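Local coordinates for rhodopsin (Rubrobacter xylanophilus, PDB 6KFQ), which binds retinal and pumps protons across the membrane, most likely driven by light, as an exceptionally thermostable microbial rhodopsin, at residues T17-F20 against A21-L24; T59-P62 against D63-F67; A106-V109 against V110-L113; R155-P158 against A159-Q162. All coordinates share one frame; numbering follows the deposited sequence.

Contact 1 of 4, residues T17-F20 against A21-L24; sequences TLYF and AFLL
Tyr19 and Leu23 form an i to i+4 side-chain pair on the transmembrane helix 2-23, the first helix of the seven-helix microbial rhodopsin fold, and they show how a helical turn can carry a CH-pi contact. The phenol ring slants outward and forward from the helix with Leu23 laid over one of its faces. Leu23 CG stands 4.0 Å from the ring centroid of Tyr19, 15° off the ring normal and shifted from the middle toward the rim. From this branch point the two methyls part: Leu23 CD1 reaches Tyr19 CE1 at 3.7 Å, while Leu23 CD2 reaches toward the hydroxyl end. Two torsions make the overlap possible. Tyr19 has CG anti to its amide nitrogen (chi1 -173°), which carries the ring forward along the chain, whereas Leu23 CG turns away from its own carbonyl carbon and back toward the preceding turn.

Underneath, the peptide groups keep the two residues in phase, for Leu23 N donates to Tyr19 O at 2.9 Å. Farther along, the bond from Leu24 N to Phe20 O stretches to 3.3 Å. Phe20 faces inward, and its ring meets Leu23 obliquely, with CD1 of Phe20 4.3 Å from CD1 of Leu23. Helix 194-218 backs this surface, Leu214 touching both Tyr19 and Phe20, and Leu217 touching Phe20 and Leu23. The contact is tightest at the phenol end, where Leu23 CD2 lies 3.4 Å from OH of Tyr19 and 3.5 Å from its CZ.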
loop_
_atom_site.group_PDB
_atom_site.type_symbol
_atom_site.label_atom_id
_atom_site.label_comp_id
_atom_site.label_asym_id
_atom_site.label_seq_id
_atom_site.Cartn_x
_atom_site.Cartn_y
_atom_site.Cartn_z
ATOM N N THR A 17 13.758 -3.571 1.355
ATOM C CA THR A 17 14.185 -3.255 -0.008
ATOM C C THR A 17 15.468 -3.994 -0.369
ATOM O O THR A 17 15.594 -4.548 -1.468
ATOM C CB THR A 17 14.392 -1.747 -0.163
ATOM O OG1 THR A 17 13.208 -1.051 0.233
ATOM C CG2 THR A 17 14.710 -1.400 -1.613
ATOM N N LEU A 18 16.437 -4.003 0.548
ATOM C CA LEU A 18 17.695 -4.693 0.291
ATOM C C LEU A 18 17.477 -6.190 0.129
ATOM O O LEU A 18 18.063 -6.815 -0.764
ATOM C CB LEU A 18 18.686 -4.411 1.425
ATOM C CG LEU A 18 19.035 -2.942 1.667
ATOM C CD1 LEU A 18 20.100 -2.807 2.746
ATOM C CD2 LEU A 18 19.479 -2.279 0.369
ATOM N N TYR A 19 16.644 -6.784 0.985
ATOM C CA TYR A 19 16.382 -8.216 0.870
ATOM C C TYR A 19 15.667 -8.546 -0.433
ATOM O O TYR A 19 15.998 -9.537 -1.093
ATOM C CB TYR A 19 15.560 -8.709 2.058
ATOM C CG TYR A 19 15.396 -10.211 2.081
ATOM C CD1 TYR A 19 14.143 -10.795 2.174
ATOM C CD2 TYR A 19 16.511 -11.051 1.992
ATOM C CE1 TYR A 19 13.996 -12.169 2.194
ATOM C CE2 TYR A 19 16.370 -12.426 2.010
ATOM C CZ TYR A 19 15.113 -12.981 2.117
ATOM O OH TYR A 19 14.956 -14.354 2.128
ATOM N N PHE A 20 14.675 -7.737 -0.817
ATOM C CA PHE A 20 13.976 -8.006 -2.071
ATOM C C PHE A 20 14.905 -7.825 -3.264
ATOM O O PHE A 20 14.826 -8.581 -4.236
ATOM C CB PHE A 20 12.747 -7.104 -2.212
ATOM C CG PHE A 20 11.716 -7.307 -1.145
ATOM C CD1 PHE A 20 11.718 -8.445 -0.360
ATOM C CD2 PHE A 20 10.721 -6.353 -0.942
ATOM C CE1 PHE A 20 10.772 -8.619 0.631
ATOM C CE2 PHE A 20 9.767 -6.526 0.042
ATOM C CZ PHE A 20 9.792 -7.659 0.829
ATOM N N ALA A 21 15.792 -6.830 -3.212
ATOM C CA ALA A 21 16.776 -6.691 -4.279
ATOM C C ALA A 21 17.684 -7.913 -4.342
ATOM O O ALA A 21 18.093 -8.336 -5.428
ATOM C CB ALA A 21 17.595 -5.414 -4.083
ATOM N N PHE A 22 17.988 -8.509 -3.185
ATOM C CA PHE A 22 18.819 -9.708 -3.159
ATOM C C PHE A 22 18.098 -10.906 -3.769
ATOM O O PHE A 22 18.675 -11.639 -4.582
ATOM C CB PHE A 22 19.247 -10.031 -1.728
ATOM C CG PHE A 22 19.964 -11.341 -1.610
ATOM C CD1 PHE A 22 21.318 -11.427 -1.900
ATOM C CD2 PHE A 22 19.286 -12.494 -1.237
ATOM C CE1 PHE A 22 21.984 -12.635 -1.816
ATOM C CE2 PHE A 22 19.952 -13.709 -1.153
ATOM C CZ PHE A 22 21.301 -13.775 -1.440
ATOM N N LEU A 23 16.842 -11.145 -3.364
ATOM C CA LEU A 23 16.108 -12.306 -3.876
ATOM C C LEU A 23 15.969 -12.266 -5.390
ATOM O O LEU A 23 15.789 -13.314 -6.030
ATOM C CB LEU A 23 14.719 -12.384 -3.243
ATOM C CG LEU A 23 14.557 -12.548 -1.733
ATOM C CD1 LEU A 23 13.073 -12.348 -1.364
ATOM C CD2 LEU A 23 15.050 -13.918 -1.292
ATOM N N LEU A 24 16.041 -11.068 -5.975
ATOM C CA LEU A 24 15.937 -10.928 -7.423
ATOM C C LEU A 24 16.974 -11.782 -8.139
ATOM O O LEU A 24 16.705 -12.335 -9.215
ATOM C CB LEU A 24 16.088 -9.451 -7.802
ATOM C CG LEU A 24 15.850 -8.970 -9.239
ATOM C CD1 LEU A 24 15.573 -7.477 -9.238
ATOM C CD2 LEU A 24 17.035 -9.259 -10.143
#

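Contact 2 of 4, residues T59-P62 against D63-F67; sequences TVLP and DGREF
Leu61 meets Asp63, Arg65 and Phe67 at the head of a short beta hairpin, a worked example of a type I turn joined to a G1 beta bulge. Its CB lies 3.3 Å from OD1 of Asp63. One bond on, CG of Leu61 comes within 3.8 Å of Phe67 CB, and CD2 leans the same way. The other methyl, CD1, covers one face of the Arg65 guanidinium, nearest to NH2 of Arg65 at 3.4 Å. The arginine chain folds at chi3 (-69°), which swings its flat end back beneath this methyl and within range of the aspartate.

Asp63 completes the corner. Its OD1 takes the amide of Arg65 in an Asx turn, approached from above the carboxylate plane, while OD2 receives NE of Arg65 in a 2.9 Å salt bridge, on the syn side but tilted out of the carboxylate plane. One carboxylate thus grips both backbone and side chain of the same residue. The main chain shares the work: Gly64 N bonds to Leu61 O at 2.8 Å, and Leu61 N bonds to Arg65 O almost straight (176°). Gly64 itself adopts a positive phi, as the bulge requires.

The hairpin, whose strands 59-60 and 66-67 are antiparallel, links helix 32-53 to helix 70-90. Arg65 NH2 also bonds to Gly119 O, and Phe67 rests on Leu116 and Ala120, which ties the hairpin to helix 98-120.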
loop_
_atom_site.group_PDB
_atom_site.type_symbol
_atom_site.label_atom_id
_atom_site.label_comp_id
_atom_site.label_asym_id
_atom_site.label_seq_id
_atom_site.Cartn_x
_atom_site.Cartn_y
_atom_site.Cartn_z
ATOM N N THR A 59 4.112 19.398 7.980
ATOM C CA THR A 59 3.913 20.825 8.172
ATOM C C THR A 59 2.894 21.016 9.280
ATOM O O THR A 59 2.024 20.169 9.496
ATOM C CB THR A 59 3.413 21.542 6.908
ATOM O OG1 THR A 59 2.113 21.048 6.566
ATOM C CG2 THR A 59 4.366 21.343 5.737
ATOM N N VAL A 60 3.004 22.137 9.981
ATOM C CA VAL A 60 1.997 22.526 10.956
ATOM C C VAL A 60 0.926 23.313 10.221
ATOM O O VAL A 60 1.211 24.345 9.602
ATOM C CB VAL A 60 2.609 23.344 12.102
ATOM C CG1 VAL A 60 1.508 24.030 12.902
ATOM C CG2 VAL A 60 3.423 22.433 12.995
ATOM N N LEU A 61 -0.301 22.822 10.278
ATOM C CA LEU A 61 -1.399 23.404 9.527
ATOM C C LEU A 61 -1.860 24.690 10.193
ATOM O O LEU A 61 -1.477 24.992 11.325
ATOM C CB LEU A 61 -2.533 22.390 9.419
ATOM C CG LEU A 61 -2.244 21.143 8.579
ATOM C CD1 LEU A 61 -3.472 20.244 8.510
ATOM C CD2 LEU A 61 -1.792 21.527 7.177
ATOM N N PRO A 62 -2.671 25.497 9.501
ATOM C CA PRO A 62 -3.178 26.728 10.131
ATOM C C PRO A 62 -3.975 26.495 11.408
ATOM O O PRO A 62 -4.087 27.424 12.217
ATOM C CB PRO A 62 -4.048 27.352 9.033
ATOM C CG PRO A 62 -3.436 26.862 7.764
ATOM C CD PRO A 62 -2.955 25.465 8.053
ATOM N N ASP A 63 -4.536 25.304 11.625
ATOM C CA ASP A 63 -5.206 25.023 12.891
ATOM C C ASP A 63 -4.261 24.476 13.960
ATOM O O ASP A 63 -4.713 24.156 15.065
ATOM C CB ASP A 63 -6.372 24.049 12.672
ATOM C CG ASP A 63 -5.941 22.745 12.022
ATOM O OD1 ASP A 63 -4.724 22.477 11.927
ATOM O OD2 ASP A 63 -6.831 21.983 11.587
ATOM N N GLY A 64 -2.969 24.359 13.668
ATOM C CA GLY A 64 -2.012 23.882 14.643
ATOM C C GLY A 64 -1.756 22.387 14.626
ATOM O O GLY A 64 -0.858 21.919 15.338
ATOM N N ARG A 65 -2.512 21.619 13.851
ATOM C CA ARG A 65 -2.229 20.194 13.739
ATOM C C ARG A 65 -0.929 19.972 12.976
ATOM O O ARG A 65 -0.679 20.604 11.947
ATOM C CB ARG A 65 -3.371 19.466 13.029
ATOM C CG ARG A 65 -4.671 19.415 13.810
ATOM C CD ARG A 65 -5.706 18.545 13.102
ATOM N NE ARG A 65 -6.183 19.147 11.858
ATOM C CZ ARG A 65 -6.040 18.612 10.648
ATOM N NH1 ARG A 65 -5.433 17.442 10.494
ATOM N NH2 ARG A 65 -6.519 19.250 9.585
ATOM N N GLU A 66 -0.092 19.074 13.486
ATOM C CA GLU A 66 1.051 18.619 12.710
ATOM C C GLU A 66 0.579 17.556 11.730
ATOM O O GLU A 66 -0.027 16.555 12.128
ATOM C CB GLU A 66 2.159 18.070 13.608
ATOM C CG GLU A 66 3.454 17.801 12.846
ATOM C CD GLU A 66 4.568 17.251 13.717
ATOM O OE1 GLU A 66 4.362 17.108 14.941
ATOM O OE2 GLU A 66 5.653 16.958 13.171
ATOM N N PHE A 67 0.842 17.779 10.448
ATOM C CA PHE A 67 0.302 16.943 9.383
ATOM C C PHE A 67 1.463 16.329 8.612
ATOM O O PHE A 67 2.208 17.047 7.937
ATOM C CB PHE A 67 -0.609 17.757 8.461
ATOM C CG PHE A 67 -1.186 16.962 7.320
ATOM C CD1 PHE A 67 -1.877 15.781 7.557
ATOM C CD2 PHE A 67 -1.042 17.399 6.014
ATOM C CE1 PHE A 67 -2.405 15.043 6.510
ATOM C CE2 PHE A 67 -1.578 16.674 4.957
ATOM C CZ PHE A 67 -2.261 15.494 5.205
#

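Contact 3 of 4, residues A106-V109 against V110-L113; sequences ALDV and VMIL
Asp108 and Met111 touch across one turn of the transmembrane helix 98-120, the fourth in the microbial rhodopsin fold, and the pair illustrates how a polar residue is accommodated among apolar neighbours. Between the side chains, OD2 of Asp108 comes nearest to the terminal methyl, CE, of Met111, at 3.4 Å. Met111 runs extended to its sulfur and then bends (chi3 75°), bringing CE back to the carboxylate. Ile112 lies beside Asp108 and points the same way, its CG1 resting 3.4 Å from the carbonyl oxygen of Asp108. A quarter-turn away, Val109 and Leu113 run side by side, with Val109 CG1 meeting Leu113 CD1 at 3.6 Å.

Behind these side chains stands regular alpha-helical bonding. Ile112 N reaches Asp108 O at 3.0 Å and Leu113 N reaches Val109 O at 2.9 Å, the latter at a nearly straight 170°. These bonds set the spacing of the side chains, the i to i+3 pair of Asp108 and Met111 included.

Farther out, a bond steadies the carboxylate: Asp108 OD1 is hydrogen-bonded to Thr79 OG1 on helix 70-90, an interhelical aspartate-threonine link also known from bacteriorhodopsin. Met111 lines the retinal pocket, so the chromophore wall and the polar link sit on one helical turn. Around it, Ile112 packs on Trp75 and Thr79 of helix 70-90, Met111 on Ala137 and Phe138 of helix 124-153, and Val109 turns to a bound lipid.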
loop_
_atom_site.group_PDB
_atom_site.type_symbol
_atom_site.label_atom_id
_atom_site.label_comp_id
_atom_site.label_asym_id
_atom_site.label_seq_id
_atom_site.Cartn_x
_atom_site.Cartn_y
_atom_site.Cartn_z
ATOM N N ALA A 106 -6.886 4.065 -10.960
ATOM C CA ALA A 106 -7.449 5.408 -10.868
ATOM C C ALA A 106 -8.274 5.568 -9.593
ATOM O O ALA A 106 -8.150 6.573 -8.883
ATOM C CB ALA A 106 -8.291 5.707 -12.108
ATOM N N LEU A 107 -9.111 4.578 -9.282
ATOM C CA LEU A 107 -9.869 4.609 -8.035
ATOM C C LEU A 107 -8.941 4.731 -6.835
ATOM O O LEU A 107 -9.190 5.521 -5.917
ATOM C CB LEU A 107 -10.707 3.339 -7.917
ATOM C CG LEU A 107 -12.230 3.381 -7.823
ATOM C CD1 LEU A 107 -12.805 4.615 -8.452
ATOM C CD2 LEU A 107 -12.790 2.135 -8.482
ATOM N N ASP A 108 -7.861 3.949 -6.832
ATOM C CA ASP A 108 -6.916 3.969 -5.724
ATOM C C ASP A 108 -6.234 5.326 -5.589
ATOM O O ASP A 108 -6.034 5.820 -4.472
ATOM C CB ASP A 108 -5.889 2.866 -5.926
ATOM C CG ASP A 108 -4.860 2.841 -4.833
ATOM O OD1 ASP A 108 -3.833 3.540 -4.969
ATOM O OD2 ASP A 108 -5.107 2.150 -3.822
ATOM N N VAL A 109 -5.869 5.948 -6.716
ATOM C CA VAL A 109 -5.215 7.252 -6.657
ATOM C C VAL A 109 -6.189 8.310 -6.149
ATOM O O VAL A 109 -5.818 9.188 -5.359
ATOM C CB VAL A 109 -4.625 7.616 -8.034
ATOM C CG1 VAL A 109 -4.144 9.055 -8.053
ATOM C CG2 VAL A 109 -3.475 6.679 -8.371
ATOM N N VAL A 110 -7.453 8.228 -6.567
ATOM C CA VAL A 110 -8.474 9.138 -6.054
ATOM C C VAL A 110 -8.624 8.972 -4.546
ATOM O O VAL A 110 -8.727 9.955 -3.799
ATOM C CB VAL A 110 -9.805 8.895 -6.790
ATOM C CG1 VAL A 110 -10.949 9.533 -6.027
ATOM C CG2 VAL A 110 -9.723 9.452 -8.212
ATOM N N MET A 111 -8.649 7.724 -4.078
ATOM C CA MET A 111 -8.710 7.455 -2.645
ATOM C C MET A 111 -7.586 8.164 -1.894
ATOM O O MET A 111 -7.827 8.877 -0.910
ATOM C CB MET A 111 -8.647 5.941 -2.415
ATOM C CG MET A 111 -8.615 5.536 -0.963
ATOM S SD MET A 111 -8.302 3.762 -0.725
ATOM C CE MET A 111 -6.538 3.625 -1.069
ATOM N N ILE A 112 -6.345 7.985 -2.353
ATOM C CA ILE A 112 -5.207 8.537 -1.621
ATOM C C ILE A 112 -5.222 10.052 -1.686
ATOM O O ILE A 112 -5.060 10.739 -0.669
ATOM C CB ILE A 112 -3.880 7.981 -2.166
ATOM C CG1 ILE A 112 -3.811 6.463 -2.003
ATOM C CG2 ILE A 112 -2.699 8.688 -1.466
ATOM C CD1 ILE A 112 -3.860 6.022 -0.556
ATOM N N LEU A 113 -5.386 10.601 -2.890
ATOM C CA LEU A 113 -5.300 12.046 -3.056
ATOM C C LEU A 113 -6.450 12.769 -2.360
ATOM O O LEU A 113 -6.271 13.887 -1.861
ATOM C CB LEU A 113 -5.246 12.397 -4.547
ATOM C CG LEU A 113 -3.934 11.969 -5.211
ATOM C CD1 LEU A 113 -3.898 12.324 -6.676
ATOM C CD2 LEU A 113 -2.740 12.576 -4.473
#

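Contact 4 of 4, residues R155-P158 against A159-Q162; sequences RRTP and AVAQ
The guanidinium of Arg156 meets Val160 aslant, with Val160 CG1 lying 4.0 Å from NE of Arg156. The main apolar contact falls nearer the backbone, where CB of Arg156 reaches the same methyl, CG1 of Val160, at 3.5 Å. Because the arginine chain bends at chi2 (-82°) and again at chi3, its flat end curls away to other partners: NE bonds to Leu89 O, and NH2 makes a weak bond to Leu88 O. These carbonyls anchor the guanidinium near the end of helix 70-90.

Thr157 occupies the N-cap of helix 158-184, and Pro158 follows in the first helical position, where the absence of an amide hydrogen costs the helix nothing. Thr157 places OG1 between its backbone N and carbonyl carbon (chi1 61°), facing the first turn. From there OG1 accepts a weak capping bond from Val160 N at 3.5 Å and also touches CG2 of Val160 at 3.2 Å. The carbonyl of Thr157 is engaged more firmly, since Ala161 N donates to Thr157 O at 2.9 Å and 177°.

The stronger partner of Thr157 OG1 is Asp225 OD2, on helix 220-228; the capping bond from Val160 N is the weaker of the two. A carboxylate beside this N-terminus would be expected to interact favourably with the helix dipole. The hydroxyl thus joins the start of helix 158-184 to helix 220-228, and the nearby acid may add to the capping.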
loop_
_atom_site.group_PDB
_atom_site.type_symbol
_atom_site.label_atom_id
_atom_site.label_comp_id
_atom_site.label_asym_id
_atom_site.label_seq_id
_atom_site.Cartn_x
_atom_site.Cartn_y
_atom_site.Cartn_z
ATOM N N ARG A 155 -8.602 -19.226 -11.950
ATOM C CA ARG A 155 -8.251 -19.895 -13.195
ATOM C C ARG A 155 -6.750 -20.084 -13.359
ATOM O O ARG A 155 -6.316 -20.703 -14.333
ATOM C CB ARG A 155 -8.787 -19.104 -14.395
ATOM C CG ARG A 155 -10.298 -18.993 -14.450
ATOM C CD ARG A 155 -10.757 -18.447 -15.797
ATOM N NE ARG A 155 -10.126 -17.164 -16.104
ATOM C CZ ARG A 155 -10.404 -16.428 -17.177
ATOM N NH1 ARG A 155 -11.309 -16.844 -18.055
ATOM N NH2 ARG A 155 -9.778 -15.275 -17.371
ATOM N N ARG A 156 -5.954 -19.540 -12.453
ATOM C CA ARG A 156 -4.515 -19.715 -12.489
ATOM C C ARG A 156 -4.154 -21.047 -11.844
ATOM O O ARG A 156 -5.021 -21.794 -11.384
ATOM C CB ARG A 156 -3.838 -18.542 -11.794
ATOM C CG ARG A 156 -4.217 -17.204 -12.404
ATOM C CD ARG A 156 -3.385 -16.920 -13.631
ATOM N NE ARG A 156 -2.460 -15.822 -13.383
ATOM C CZ ARG A 156 -1.295 -15.663 -14.003
ATOM N NH1 ARG A 156 -0.892 -16.549 -14.913
ATOM N NH2 ARG A 156 -0.534 -14.618 -13.706
ATOM N N THR A 157 -2.858 -21.357 -11.808
ATOM C CA THR A 157 -2.424 -22.616 -11.217
ATOM C C THR A 157 -2.733 -22.609 -9.722
ATOM O O THR A 157 -2.886 -21.545 -9.121
ATOM C CB THR A 157 -0.930 -22.833 -11.439
ATOM O OG1 THR A 157 -0.198 -21.779 -10.806
ATOM C CG2 THR A 157 -0.607 -22.864 -12.923
ATOM N N PRO A 158 -2.848 -23.790 -9.102
ATOM C CA PRO A 158 -3.149 -23.831 -7.661
ATOM C C PRO A 158 -2.205 -22.998 -6.805
ATOM O O PRO A 158 -2.657 -22.360 -5.847
ATOM C CB PRO A 158 -3.047 -25.330 -7.343
ATOM C CG PRO A 158 -3.440 -25.991 -8.609
ATOM C CD PRO A 158 -2.859 -25.138 -9.698
ATOM N N ALA A 159 -0.913 -22.956 -7.140
ATOM C CA ALA A 159 0.023 -22.182 -6.324
ATOM C C ALA A 159 -0.197 -20.687 -6.494
ATOM O O ALA A 159 -0.088 -19.925 -5.527
ATOM C CB ALA A 159 1.464 -22.533 -6.677
ATOM N N VAL A 160 -0.457 -20.248 -7.724
ATOM C CA VAL A 160 -0.759 -18.837 -7.958
ATOM C C VAL A 160 -2.051 -18.445 -7.250
ATOM O O VAL A 160 -2.125 -17.409 -6.581
ATOM C CB VAL A 160 -0.834 -18.556 -9.470
ATOM C CG1 VAL A 160 -1.354 -17.148 -9.722
ATOM C CG2 VAL A 160 0.548 -18.753 -10.094
ATOM N N ALA A 161 -3.096 -19.261 -7.401
ATOM C CA ALA A 161 -4.360 -18.973 -6.728
ATOM C C ALA A 161 -4.164 -18.872 -5.220
ATOM O O ALA A 161 -4.780 -18.027 -4.559
ATOM C CB ALA A 161 -5.392 -20.052 -7.072
ATOM N N GLN A 162 -3.286 -19.706 -4.661
ATOM C CA GLN A 162 -3.101 -19.735 -3.212
ATOM C C GLN A 162 -2.386 -18.484 -2.711
ATOM O O GLN A 162 -2.789 -17.887 -1.703
ATOM C CB GLN A 162 -2.338 -21.002 -2.810
ATOM C CG GLN A 162 -2.054 -21.097 -1.319
ATOM C CD GLN A 162 -1.243 -22.329 -0.961
ATOM O OE1 GLN A 162 -1.188 -23.298 -1.721
ATOM N NE2 GLN A 162 -0.607 -22.296 0.201
#

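Contacts 1 to 4 follow one another along a single chain, none touching another, and lie in different parts of one seven-helix bundle. Contact 1 lies on helix 2-23 and contact 3 on helix 98-120, with centres 28 Å apart on opposite sides of the chain's centre. Contact 2, the hairpin between helices 32-53 and 70-90, comes nearest to contact 3, about 8 Å between closest atoms, and it leans on helix 98-120, the helix that carries contact 3. Contact 4 opens helix 158-184 at the far end of the bundle, its centre 47 Å from that of contact 2. Helix surface, chromophore wall and two connecting regions are thus each ordered by local bonds.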